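Local coordinates for protein transcriptional regulator I2 (Pseudomonas fluorescens A506, PDB 4MO7) that probably regulates transcription as a dimeric TetR-family DNA-binding protein and is also known as PfiT, a superantigen associated with Crohn's disease, at residues A[28-33]-A[67-72]; A[76-81]-A[136-141]; A[90-95]-A[151-156]; A[176-181]-A[205-210]. All blocks are in the same frame, centred on the assembly; numbering follows the deposited sequence. Where two conformers were deposited one is given.

Contact 1 (A[28-33]-A[67-72]); sequences ESARGK and FHHFKS
Arg31 and His69 form the polar part of this contact, and its one bond across the segments is weak: Arg31 NH1 reaches His69 O at 3.4 Å, with an angle of only 136° at the hydrogen. The oxygen sits at the edge of the guanidinium, near its plane. The arginine gets there because CG lies anti to the backbone N (chi1 178°) and the chain then runs extended to NE, over the loop.

Flat groups laid against one another supply more of the surface. Phe70 CE1 lies over one face of the Arg31 guanidinium, 3.5 Å above its plane and displaced toward the rim, with the two flat groups turned 28° apart. The arginine thus has a carbonyl at its edge and an aromatic carbon over a face. The His69 ring lies against the first helical turn, Arg31 N over one of its faces and Arg31 CB 3.6 Å from His69 ND1; His68 CE1 covers the opposite face.

The sequence FHHFKS belongs to the signature with which the helix-turn-helix domain of TetR regulators leads into its long connecting helix, here 73-97. Phe70 is the buried member, inserted among Leu34, Leu35, Ile76 and Ala79.

Ala30 adds a looser touch: its CB comes obliquely to His69 NE2 at 4.0 Å. Capping fixes both helix starts. Ser29 OG accepts from Gly32 N at 2.9 Å and so sets the turn that carries Arg31, while Ser72 OG caps Glu75 N at the start of helix 73-97.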
loop_
_atom_site.group_PDB
_atom_site.type_symbol
_atom_site.label_atom_id
_atom_site.label_comp_id
_atom_site.label_asym_id
_atom_site.label_seq_id
_atom_site.Cartn_x
_atom_site.Cartn_y
_atom_site.Cartn_z
ATOM N N GLU A 28 31.533 11.358 13.917
ATOM C CA GLU A 28 32.948 11.109 14.223
ATOM C C GLU A 28 33.147 10.527 15.631
ATOM O O GLU A 28 34.175 9.891 15.912
ATOM C CB GLU A 28 33.813 12.361 13.985
ATOM C CG GLU A 28 33.603 13.057 12.612
ATOM C CD GLU A 28 34.352 12.410 11.430
ATOM O OE1 GLU A 28 34.986 11.342 11.583
ATOM O OE2 GLU A 28 34.299 12.989 10.325
ATOM N N SER A 29 32.150 10.720 16.495
ATOM C CA SER A 29 32.083 9.992 17.755
ATOM C C SER A 29 32.060 8.507 17.426
ATOM O O SER A 29 31.630 8.122 16.335
ATOM C CB SER A 29 30.817 10.368 18.519
ATOM O OG SER A 29 29.701 9.598 18.081
ATOM N N ALA A 30 32.538 7.670 18.345
ATOM C CA ALA A 30 32.578 6.232 18.097
ATOM C C ALA A 30 31.161 5.672 18.010
ATOM O O ALA A 30 30.937 4.657 17.339
ATOM C CB ALA A 30 33.383 5.503 19.166
ATOM N N ARG A 31 30.223 6.339 18.692
ATOM C CA ARG A 31 28.794 6.000 18.614
ATOM C C ARG A 31 28.270 6.195 17.197
ATOM O O ARG A 31 27.503 5.372 16.679
ATOM C CB ARG A 31 27.959 6.876 19.555
ATOM C CG ARG A 31 26.443 6.591 19.463
ATOM C CD ARG A 31 25.563 7.651 20.150
ATOM N NE ARG A 31 24.173 7.202 20.309
ATOM C CZ ARG A 31 23.804 6.268 21.183
ATOM N NH1 ARG A 31 24.714 5.695 21.963
ATOM N NH2 ARG A 31 22.538 5.899 21.282
ATOM N N GLY A 32 28.699 7.296 16.583
ATOM C CA GLY A 32 28.247 7.697 15.270
ATOM C C GLY A 32 28.849 6.801 14.227
ATOM O O GLY A 32 28.155 6.415 13.281
ATOM N N LYS A 33 30.130 6.465 14.388
ATOM C CA LYS A 33 30.786 5.558 13.453
ATOM C C LYS A 33 30.103 4.204 13.507
ATOM O O LYS A 33 29.931 3.507 12.488
ATOM C CB LYS A 33 32.267 5.358 13.811
ATOM C CG LYS A 33 33.239 6.459 13.378
ATOM C CD LYS A 33 34.595 6.255 14.090
ATOM C CE LYS A 33 35.579 7.372 13.780
ATOM N NZ LYS A 33 36.878 7.120 14.486
ATOM N N PHE A 67 29.588 -3.139 22.913
ATOM C CA PHE A 67 28.577 -3.074 23.946
ATOM C C PHE A 67 28.959 -2.186 25.079
ATOM O O PHE A 67 28.457 -2.327 26.186
ATOM C CB PHE A 67 28.267 -4.474 24.404
ATOM C CG PHE A 67 27.762 -5.317 23.284
ATOM C CD1 PHE A 67 26.501 -5.087 22.764
ATOM C CD2 PHE A 67 28.581 -6.229 22.673
ATOM C CE1 PHE A 67 26.045 -5.817 21.705
ATOM C CE2 PHE A 67 28.127 -6.984 21.619
ATOM C CZ PHE A 67 26.853 -6.771 21.133
ATOM N N HIS A 68 29.857 -1.261 24.781
ATOM C CA HIS A 68 30.054 -0.114 25.649
ATOM C C HIS A 68 29.127 1.049 25.276
ATOM O O HIS A 68 28.877 1.942 26.095
ATOM C CB HIS A 68 31.512 0.338 25.610
ATOM C CG HIS A 68 31.713 1.728 26.117
ATOM N ND1 HIS A 68 31.694 2.826 25.287
ATOM C CD2 HIS A 68 31.887 2.204 27.373
ATOM C CE1 HIS A 68 31.870 3.919 26.006
ATOM N NE2 HIS A 68 31.997 3.571 27.273
ATOM N N HIS A 69 28.608 1.051 24.046
ATOM C CA HIS A 69 27.768 2.158 23.555
ATOM C C HIS A 69 26.256 1.888 23.442
ATOM O O HIS A 69 25.423 2.808 23.535
ATOM C CB HIS A 69 28.264 2.573 22.172
ATOM C CG HIS A 69 29.214 3.714 22.220
ATOM N ND1 HIS A 69 28.798 5.006 22.462
ATOM C CD2 HIS A 69 30.562 3.755 22.137
ATOM C CE1 HIS A 69 29.846 5.802 22.497
ATOM N NE2 HIS A 69 30.928 5.071 22.298
ATOM N N PHE A 70 25.926 0.615 23.242
ATOM C CA PHE A 70 24.555 0.204 23.132
ATOM C C PHE A 70 24.428 -0.977 24.070
ATOM O O PHE A 70 25.411 -1.693 24.303
ATOM C CB PHE A 70 24.284 -0.225 21.686
ATOM C CG PHE A 70 24.450 0.891 20.705
ATOM C CD1 PHE A 70 23.424 1.748 20.478
ATOM C CD2 PHE A 70 25.664 1.099 20.076
ATOM C CE1 PHE A 70 23.561 2.794 19.599
ATOM C CE2 PHE A 70 25.818 2.118 19.170
ATOM C CZ PHE A 70 24.775 2.987 18.955
ATOM N N LYS A 71 23.233 -1.197 24.613
ATOM C CA LYS A 71 23.083 -2.283 25.579
ATOM C C LYS A 71 23.011 -3.611 24.902
ATOM O O LYS A 71 23.147 -4.646 25.553
ATOM C CB LYS A 71 21.769 -2.152 26.344
ATOM C CG LYS A 71 21.519 -0.863 27.043
ATOM C CD LYS A 71 20.156 -0.960 27.699
ATOM C CE LYS A 71 19.182 -1.719 26.809
ATOM N NZ LYS A 71 17.911 -1.976 27.525
ATOM N N SER A 72 22.752 -3.593 23.592
ATOM C CA SER A 72 22.473 -4.811 22.841
ATOM C C SER A 72 22.547 -4.559 21.351
ATOM O O SER A 72 22.567 -3.399 20.902
ATOM C CB SER A 72 21.063 -5.302 23.203
ATOM O OG SER A 72 20.089 -4.373 22.740
#

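Contact 2 (A[76-81]-A[136-141]); sequences ILRAVM and SAEGQA
Arg78 of helix 73-97 lies across the first turn of helix 137-163, touching Glu138 and Gly139. That turn opens at Ser136, the N-cap, whose OG accepts from Gly139 N at 2.9 Å and an angle of 157°. The same hydroxyl is hydrogen-bonded to Asp74, which ties the cap back to the start of the partner helix.

Next along the chain, Glu138 reaches toward the arginine without bridging to it. OE2 stays 4.4 Å from Arg78 NH1 and well out of the guanidinium plane, so the attraction is one of charge alone. Each group has a stronger partner: Glu138 OE2 is hydrogen-bonded to His142, and Arg78 forms a salt bridge through NE with Glu82.

This is where the long helix leading out of the TetR DNA-binding domain meets the regulatory domain. Gly139 makes the close approach possible: lacking a side chain, it brings its CA to 5.2 Å from Arg78 CA. Arg78 CG, anti to the backbone N (chi1 176°), and CD then lie against the bare turn, Arg78 CD 3.9 Å from Gly139 CA. Beyond Gly139 the chain turns Gln140 away from helix 73-97, while Met81 meets Val143 one turn further on.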
loop_
_atom_site.group_PDB
_atom_site.type_symbol
_atom_site.label_atom_id
_atom_site.label_comp_id
_atom_site.label_asym_id
_atom_site.label_seq_id
_atom_site.Cartn_x
_atom_site.Cartn_y
_atom_site.Cartn_z
ATOM N N ILE A 76 21.279 -1.312 18.788
ATOM C CA ILE A 76 21.919 -0.708 17.614
ATOM C C ILE A 76 20.874 -0.554 16.507
ATOM O O ILE A 76 20.828 0.495 15.844
ATOM C CB ILE A 76 23.076 -1.553 17.073
ATOM C CG1 ILE A 76 24.137 -1.698 18.172
ATOM C CG2 ILE A 76 23.750 -0.852 15.896
ATOM C CD1 ILE A 76 25.265 -2.623 17.794
ATOM N N LEU A 77 20.020 -1.571 16.327
ATOM C CA LEU A 77 19.000 -1.536 15.258
ATOM C C LEU A 77 18.000 -0.450 15.545
ATOM O O LEU A 77 17.661 0.342 14.649
ATOM C CB LEU A 77 18.284 -2.880 15.116
ATOM C CG LEU A 77 17.205 -3.029 14.029
ATOM C CD1 LEU A 77 17.759 -2.803 12.657
ATOM C CD2 LEU A 77 16.518 -4.429 14.176
ATOM N N ARG A 78 17.539 -0.374 16.795
ATOM C CA ARG A 78 16.658 0.725 17.226
ATOM C C ARG A 78 17.267 2.078 16.890
ATOM O O ARG A 78 16.578 2.959 16.372
ATOM C CB ARG A 78 16.459 0.661 18.746
ATOM C CG ARG A 78 15.627 1.844 19.279
ATOM C CD ARG A 78 15.761 1.864 20.800
ATOM N NE ARG A 78 15.611 3.226 21.283
ATOM C CZ ARG A 78 15.810 3.591 22.544
ATOM N NH1 ARG A 78 16.162 2.674 23.438
ATOM N NH2 ARG A 78 15.653 4.866 22.908
ATOM N N ALA A 79 18.557 2.262 17.180
ATOM C CA ALA A 79 19.178 3.586 16.991
ATOM C C ALA A 79 19.341 3.889 15.518
ATOM O O ALA A 79 19.188 5.049 15.127
ATOM C CB ALA A 79 20.546 3.660 17.695
ATOM N N VAL A 80 19.635 2.897 14.693
ATOM C CA VAL A 80 19.704 3.136 13.220
ATOM C C VAL A 80 18.349 3.646 12.765
ATOM O O VAL A 80 18.239 4.624 12.010
ATOM C CB VAL A 80 20.060 1.844 12.485
ATOM C CG1 VAL A 80 19.835 1.925 10.984
ATOM C CG2 VAL A 80 21.520 1.481 12.805
ATOM N N MET A 81 17.286 3.006 13.232
ATOM C CA MET A 81 15.961 3.420 12.787
ATOM C C MET A 81 15.585 4.783 13.362
ATOM O O MET A 81 14.983 5.619 12.676
ATOM C CB MET A 81 14.940 2.366 13.159
ATOM C CG MET A 81 15.202 1.016 12.470
ATOM S SD MET A 81 13.715 0.025 12.746
ATOM C CE MET A 81 14.214 -1.564 12.124
ATOM N N SER A 136 13.000 -5.352 18.846
ATOM C CA SER A 136 12.290 -5.684 20.105
ATOM C C SER A 136 11.031 -4.823 20.245
ATOM O O SER A 136 10.974 -3.736 19.691
ATOM C CB SER A 136 13.189 -5.467 21.341
ATOM O OG SER A 136 13.534 -4.081 21.602
ATOM N N ALA A 137 10.035 -5.300 20.986
ATOM C CA ALA A 137 8.925 -4.436 21.408
ATOM C C ALA A 137 9.397 -3.090 21.973
ATOM O O ALA A 137 8.889 -2.023 21.582
ATOM C CB ALA A 137 8.040 -5.178 22.474
ATOM N N GLU A 138 10.322 -3.093 22.934
ATOM C CA GLU A 138 10.793 -1.837 23.459
ATOM C C GLU A 138 11.445 -0.951 22.376
ATOM O O GLU A 138 11.208 0.265 22.375
ATOM C CB GLU A 138 11.759 -1.988 24.647
ATOM C CG GLU A 138 12.783 -0.844 24.712
ATOM C CD GLU A 138 13.093 -0.379 26.121
ATOM O OE1 GLU A 138 13.043 -1.221 27.036
ATOM O OE2 GLU A 138 13.375 0.830 26.310
ATOM N N GLY A 139 12.256 -1.529 21.492
ATOM C CA GLY A 139 12.852 -0.702 20.423
ATOM C C GLY A 139 11.741 -0.144 19.536
ATOM O O GLY A 139 11.725 1.065 19.141
ATOM N N GLN A 140 10.781 -0.995 19.226
ATOM C CA GLN A 140 9.702 -0.570 18.344
ATOM C C GLN A 140 8.923 0.609 18.938
ATOM O O GLN A 140 8.487 1.514 18.208
ATOM C CB GLN A 140 8.741 -1.734 18.129
ATOM C CG GLN A 140 7.458 -1.382 17.468
ATOM C CD GLN A 140 6.479 -2.568 17.445
ATOM O OE1 GLN A 140 6.549 -3.427 16.568
ATOM N NE2 GLN A 140 5.572 -2.607 18.399
ATOM N N ALA A 141 8.723 0.600 20.252
ATOM C CA ALA A 141 7.875 1.647 20.868
ATOM C C ALA A 141 8.604 2.966 20.774
ATOM O O ALA A 141 7.988 4.007 20.553
ATOM C CB ALA A 141 7.577 1.312 22.287
#

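Contact 3 (A[90-95]-A[151-156]); sequences AMMRAS and EQIWLQ
Two long helices, 73-97 and 137-163, run side by side and join the DNA-binding domain to the probable regulatory domain, and here Met92 and Arg93 of the first grip Ile153 and Trp154 of the second. The axes of the two segments point the same way to within 22° and lie 11.1 Å apart, a spacing wide enough that side chains rather than backbones fill the interface.

Ile153 stands between the two longer chains. Its CG2 meets Met92 CE at 3.8 Å on one branch. On the other, CD1 touches Arg93 CG and also lies over the centre of the Arg93 guanidinium, 3.8 Å above the plane, so the arginine lays its flat charged end on an aliphatic tip. Arg93 reaches this position with CG beside the backbone N (chi1 -64°) and the rest of its chain extended.

Met92 bends instead, at chi2 and chi3, and this curl brings its sulfur to the indole in a Met-aromatic contact. SD lies 4.1 Å from Trp154 NE1 and 4.8 Å from the centroid of the five-membered ring, 42° off the normal, thus neither squarely above nor beside it. Both Met92 and Arg93 were modelled in two conformers, and the contacts given belong to one of them. Around the indole, Leu109 and Ile110 of helix 102-110 and Leu178 of helix 171-183 extend the apolar cover, and Arg175 makes a cation-pi contact.

Two long, near-parallel helices packed through their side chains in this way fit the all-helical fold expected of a TetR-type regulator.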
loop_
_atom_site.group_PDB
_atom_site.type_symbol
_atom_site.label_atom_id
_atom_site.label_comp_id
_atom_site.label_asym_id
_atom_site.label_seq_id
_atom_site.Cartn_x
_atom_site.Cartn_y
_atom_site.Cartn_z
ATOM N N ALA A 90 13.799 16.177 10.616
ATOM C CA ALA A 90 14.559 17.442 10.644
ATOM C C ALA A 90 14.542 18.075 9.270
ATOM O O ALA A 90 14.381 19.303 9.137
ATOM C CB ALA A 90 15.993 17.235 11.073
ATOM N N MET A 91 14.651 17.217 8.260
ATOM C CA MET A 91 14.576 17.659 6.861
ATOM C C MET A 91 13.219 18.241 6.529
ATOM O O MET A 91 13.122 19.280 5.839
ATOM C CB MET A 91 14.836 16.497 5.914
ATOM C CG MET A 91 16.232 15.993 6.035
ATOM S SD MET A 91 17.214 16.627 4.702
ATOM C CE MET A 91 16.715 15.436 3.461
ATOM N N MET A 92 12.173 17.528 6.944
ATOM C CA MET A 92 10.822 18.053 6.821
ATOM C C MET A 92 10.632 19.423 7.427
ATOM O O MET A 92 10.042 20.314 6.787
ATOM C CB MET A 92 9.776 17.090 7.401
ATOM C CG MET A 92 9.419 15.956 6.468
ATOM S SD MET A 92 7.662 15.590 6.448
ATOM C CE MET A 92 7.244 15.561 8.227
ATOM N N ARG A 93 11.085 19.617 8.670
ATOM C CA ARG A 93 10.844 20.875 9.341
ATOM C C ARG A 93 11.593 21.972 8.658
ATOM O O ARG A 93 11.071 23.082 8.551
ATOM C CB ARG A 93 11.259 20.862 10.828
ATOM C CG ARG A 93 10.483 19.897 11.716
ATOM C CD ARG A 93 11.000 19.994 13.156
ATOM N NE ARG A 93 10.357 19.055 14.074
ATOM C CZ ARG A 93 9.111 19.205 14.529
ATOM N NH1 ARG A 93 8.370 20.227 14.104
ATOM N NH2 ARG A 93 8.597 18.333 15.391
ATOM N N ALA A 94 12.818 21.680 8.221
ATOM C CA ALA A 94 13.646 22.670 7.517
ATOM C C ALA A 94 12.963 23.093 6.235
ATOM O O ALA A 94 12.919 24.288 5.926
ATOM C CB ALA A 94 15.069 22.085 7.177
ATOM N N SER A 95 12.457 22.123 5.469
ATOM C CA SER A 95 11.704 22.454 4.237
ATOM C C SER A 95 10.487 23.303 4.562
ATOM O O SER A 95 10.240 24.316 3.888
ATOM C CB SER A 95 11.267 21.204 3.474
ATOM O OG SER A 95 12.390 20.452 3.078
ATOM N N GLU A 151 4.117 12.367 12.276
ATOM C CA GLU A 151 2.728 12.496 11.851
ATOM C C GLU A 151 2.113 13.779 12.325
ATOM O O GLU A 151 1.221 14.311 11.670
ATOM C CB GLU A 151 1.848 11.306 12.246
ATOM C CG GLU A 151 2.194 9.979 11.551
ATOM C CD GLU A 151 1.898 10.033 10.049
ATOM O OE1 GLU A 151 0.866 10.651 9.679
ATOM O OE2 GLU A 151 2.753 9.497 9.294
ATOM N N GLN A 152 2.506 14.247 13.520
ATOM C CA GLN A 152 1.953 15.491 14.013
ATOM C C GLN A 152 2.348 16.675 13.127
ATOM O O GLN A 152 1.581 17.602 12.971
ATOM C CB GLN A 152 2.380 15.725 15.499
ATOM C CG GLN A 152 1.756 14.634 16.379
ATOM C CD GLN A 152 1.837 14.983 17.855
ATOM O OE1 GLN A 152 2.736 15.731 18.243
ATOM N NE2 GLN A 152 0.888 14.470 18.679
ATOM N N ILE A 153 3.502 16.620 12.487
ATOM C CA ILE A 153 3.870 17.702 11.532
ATOM C C ILE A 153 2.892 17.704 10.333
ATOM O O ILE A 153 2.354 18.766 9.936
ATOM C CB ILE A 153 5.292 17.502 11.005
ATOM C CG1 ILE A 153 6.338 17.756 12.106
ATOM C CG2 ILE A 153 5.577 18.493 9.875
ATOM C CD1 ILE A 153 7.705 17.361 11.548
ATOM N N TRP A 154 2.612 16.516 9.806
ATOM C CA TRP A 154 1.590 16.380 8.758
ATOM C C TRP A 154 0.239 16.894 9.193
ATOM O O TRP A 154 -0.447 17.668 8.455
ATOM C CB TRP A 154 1.402 14.951 8.320
ATOM C CG TRP A 154 2.379 14.463 7.329
ATOM C CD1 TRP A 154 3.558 13.784 7.536
ATOM C CD2 TRP A 154 2.250 14.640 5.922
ATOM N NE1 TRP A 154 4.174 13.503 6.321
ATOM C CE2 TRP A 154 3.378 14.024 5.308
ATOM C CE3 TRP A 154 1.291 15.285 5.123
ATOM C CZ2 TRP A 154 3.557 14.011 3.914
ATOM C CZ3 TRP A 154 1.457 15.244 3.742
ATOM C CH2 TRP A 154 2.596 14.618 3.161
ATOM N N LEU A 155 -0.155 16.537 10.414
ATOM C CA LEU A 155 -1.463 16.982 10.867
ATOM C C LEU A 155 -1.485 18.502 11.071
ATOM O O LEU A 155 -2.468 19.145 10.780
ATOM C CB LEU A 155 -1.907 16.268 12.165
ATOM C CG LEU A 155 -2.005 14.753 11.982
ATOM C CD1 LEU A 155 -2.226 14.017 13.355
ATOM C CD2 LEU A 155 -3.129 14.380 10.982
ATOM N N GLN A 156 -0.417 19.087 11.581
ATOM C CA GLN A 156 -0.346 20.570 11.675
ATOM C C GLN A 156 -0.549 21.254 10.323
ATOM O O GLN A 156 -1.410 22.120 10.189
ATOM C CB GLN A 156 0.999 20.985 12.273
ATOM C CG GLN A 156 1.333 22.491 12.259
ATOM C CD GLN A 156 0.414 23.290 13.176
ATOM O OE1 GLN A 156 -0.102 22.769 14.199
ATOM N NE2 GLN A 156 0.181 24.565 12.816
#

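Contact 4 (A[176-181]-A[205-210]); sequences RFLTGA and LLMVLK
Helix 171-183 contributes a regular turn here, while the opposing segment is the last of helix 197-208: Leu209 already leaves the helical conformation, with psi at 148°, as the chain heads for its C terminus. The two backbones stay well separated, Leu178 CA and Val208 CA being 7.8 Å apart.

Met207 crosses the gap, touching Leu178 and Ala181. CG stands anti to the backbone N (chi1 178°) and the chain stays straight through SD, then turns at chi3 (76°) to place the methyl. That CE rests 4.2 Å from Ala181 CB and 4.4 Å from Leu178 CD1, two residues that lie one helical turn apart and so present their side chains on the same flank of the helix. Ala181 offers a low surface, over which the methyl can settle, and Leu178 raises a branch beside it. Val208 adds surface next to Met207, although its side chain comes no nearer than 4.5 Å.

The second subunit stands directly alongside. Met207 packs on Phe177 of the second subunit, and Phe177 in turn packs on Met207 of that neighbour, a reciprocal pair; Leu209 O is hydrogen-bonded to Arg168 of the neighbouring subunit. Pairing through the C-terminal helices is the usual way in which TetR-family proteins dimerise.

The side chains that touch across the two segments do so through methyl groups, at easy distances and with nothing directional, which implies that burial rather than polar bonding holds the contact and that the same methionine can serve the fold and the dimer together.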
loop_
_atom_site.group_PDB
_atom_site.type_symbol
_atom_site.label_atom_id
_atom_site.label_comp_id
_atom_site.label_asym_id
_atom_site.label_seq_id
_atom_site.Cartn_x
_atom_site.Cartn_y
_atom_site.Cartn_z
ATOM N N ARG A 176 -4.499 9.682 6.110
ATOM C CA ARG A 176 -4.487 8.229 5.893
ATOM C C ARG A 176 -4.523 7.902 4.374
ATOM O O ARG A 176 -3.836 7.000 3.934
ATOM C CB ARG A 176 -5.704 7.598 6.503
ATOM C CG ARG A 176 -5.890 7.850 8.014
ATOM C CD ARG A 176 -4.968 6.988 8.746
ATOM N NE ARG A 176 -5.392 6.895 10.157
ATOM C CZ ARG A 176 -4.839 6.044 11.013
ATOM N NH1 ARG A 176 -5.239 5.984 12.279
ATOM N NH2 ARG A 176 -3.874 5.251 10.586
ATOM N N PHE A 177 -5.321 8.629 3.600
ATOM C CA PHE A 177 -5.424 8.328 2.141
ATOM C C PHE A 177 -4.117 8.736 1.492
ATOM O O PHE A 177 -3.585 8.040 0.632
ATOM C CB PHE A 177 -6.543 9.199 1.509
ATOM C CG PHE A 177 -7.987 8.699 1.757
ATOM C CD1 PHE A 177 -8.297 7.369 1.921
ATOM C CD2 PHE A 177 -9.021 9.629 1.812
ATOM C CE1 PHE A 177 -9.669 6.935 2.147
ATOM C CE2 PHE A 177 -10.357 9.253 2.003
ATOM C CZ PHE A 177 -10.689 7.922 2.200
ATOM N N LEU A 178 -3.585 9.896 1.853
ATOM C CA LEU A 178 -2.321 10.355 1.262
ATOM C C LEU A 178 -1.138 9.444 1.604
ATOM O O LEU A 178 -0.263 9.143 0.751
ATOM C CB LEU A 178 -2.049 11.832 1.688
ATOM C CG LEU A 178 -0.991 12.627 0.946
ATOM C CD1 LEU A 178 -1.273 12.723 -0.576
ATOM C CD2 LEU A 178 -0.889 14.024 1.592
ATOM N N THR A 179 -1.165 8.889 2.820
ATOM C CA THR A 179 -0.132 7.913 3.225
ATOM C C THR A 179 -0.132 6.748 2.235
ATOM O O THR A 179 0.925 6.347 1.735
ATOM C CB THR A 179 -0.352 7.403 4.658
ATOM O OG1 THR A 179 -0.259 8.526 5.556
ATOM C CG2 THR A 179 0.779 6.497 5.008
ATOM N N GLY A 180 -1.318 6.217 1.954
ATOM C CA GLY A 180 -1.440 5.070 1.053
ATOM C C GLY A 180 -1.111 5.440 -0.384
ATOM O O GLY A 180 -0.491 4.643 -1.137
ATOM N N ALA A 181 -1.548 6.624 -0.802
ATOM C CA ALA A 181 -1.315 7.028 -2.206
ATOM C C ALA A 181 0.154 7.212 -2.465
ATOM O O ALA A 181 0.645 6.840 -3.532
ATOM C CB ALA A 181 -2.096 8.353 -2.518
ATOM N N LEU A 205 -0.190 16.993 -5.031
ATOM C CA LEU A 205 -0.718 18.232 -4.502
ATOM C C LEU A 205 -2.033 18.573 -5.181
ATOM O O LEU A 205 -2.915 19.093 -4.537
ATOM C CB LEU A 205 0.284 19.375 -4.775
ATOM C CG LEU A 205 -0.075 20.696 -4.122
ATOM C CD1 LEU A 205 0.162 20.591 -2.599
ATOM C CD2 LEU A 205 0.842 21.770 -4.705
ATOM N N LEU A 206 -2.123 18.296 -6.483
ATOM C CA LEU A 206 -3.359 18.588 -7.266
ATOM C C LEU A 206 -4.473 17.731 -6.766
ATOM O O LEU A 206 -5.627 18.152 -6.679
ATOM C CB LEU A 206 -3.152 18.313 -8.744
ATOM C CG LEU A 206 -2.363 19.303 -9.595
ATOM C CD1 LEU A 206 -2.106 18.672 -10.918
ATOM C CD2 LEU A 206 -3.130 20.573 -9.804
ATOM N N MET A 207 -4.143 16.504 -6.413
ATOM C CA MET A 207 -5.197 15.685 -5.835
ATOM C C MET A 207 -5.666 16.168 -4.464
ATOM O O MET A 207 -6.864 16.289 -4.229
ATOM C CB MET A 207 -4.792 14.222 -5.740
ATOM C CG MET A 207 -5.884 13.424 -5.095
ATOM S SD MET A 207 -5.406 11.711 -5.057
ATOM C CE MET A 207 -4.203 11.737 -3.709
ATOM N N VAL A 208 -4.743 16.462 -3.555
ATOM C CA VAL A 208 -5.146 16.690 -2.203
ATOM C C VAL A 208 -5.691 18.110 -1.898
ATOM O O VAL A 208 -6.542 18.270 -1.033
ATOM C CB VAL A 208 -4.118 16.197 -1.217
ATOM C CG1 VAL A 208 -2.965 17.091 -1.194
ATOM C CG2 VAL A 208 -4.730 16.106 0.155
ATOM N N LEU A 209 -5.273 19.112 -2.660
ATOM C CA LEU A 209 -5.709 20.482 -2.410
ATOM C C LEU A 209 -6.802 20.860 -3.424
ATOM O O LEU A 209 -6.785 20.383 -4.586
ATOM C CB LEU A 209 -4.530 21.465 -2.530
ATOM C CG LEU A 209 -3.448 21.314 -1.442
ATOM C CD1 LEU A 209 -2.553 22.542 -1.375
ATOM C CD2 LEU A 209 -4.104 21.133 -0.097
ATOM N N LYS A 210 -7.738 21.709 -2.980
ATOM C CA LYS A 210 -8.826 22.160 -3.848
ATOM C C LYS A 210 -8.284 23.155 -4.842
ATOM O O LYS A 210 -8.841 23.341 -5.929
ATOM C CB LYS A 210 -9.894 22.889 -3.055
ATOM C CG LYS A 210 -10.521 22.098 -1.946
ATOM C CD LYS A 210 -11.615 22.951 -1.290
ATOM C CE LYS A 210 -12.295 23.857 -2.318
ATOM N NZ LYS A 210 -13.488 24.592 -1.791
#

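In the fold
From the N terminus, contact 1 closes the first loop, joining the start of helix 30-45 to the residues just before helix 73-97, and so ties up the DNA-binding domain. It ends before contact 2 opens, yet the two touch through Phe70, against Ile76 and Ala79. Contacts 2 and 3 cross: their segments alternate along helices 73-97 and 137-163, fastening that pair at two points with centres 22 Å apart. Contact 4 follows in series, closing a short loop between helices 171-183 and 197-208 beside the second subunit. Trp154 meets Leu178, joining contact 3 to contact 4, whereas contact 1 lies on the far side of the chain's centre from contact 4.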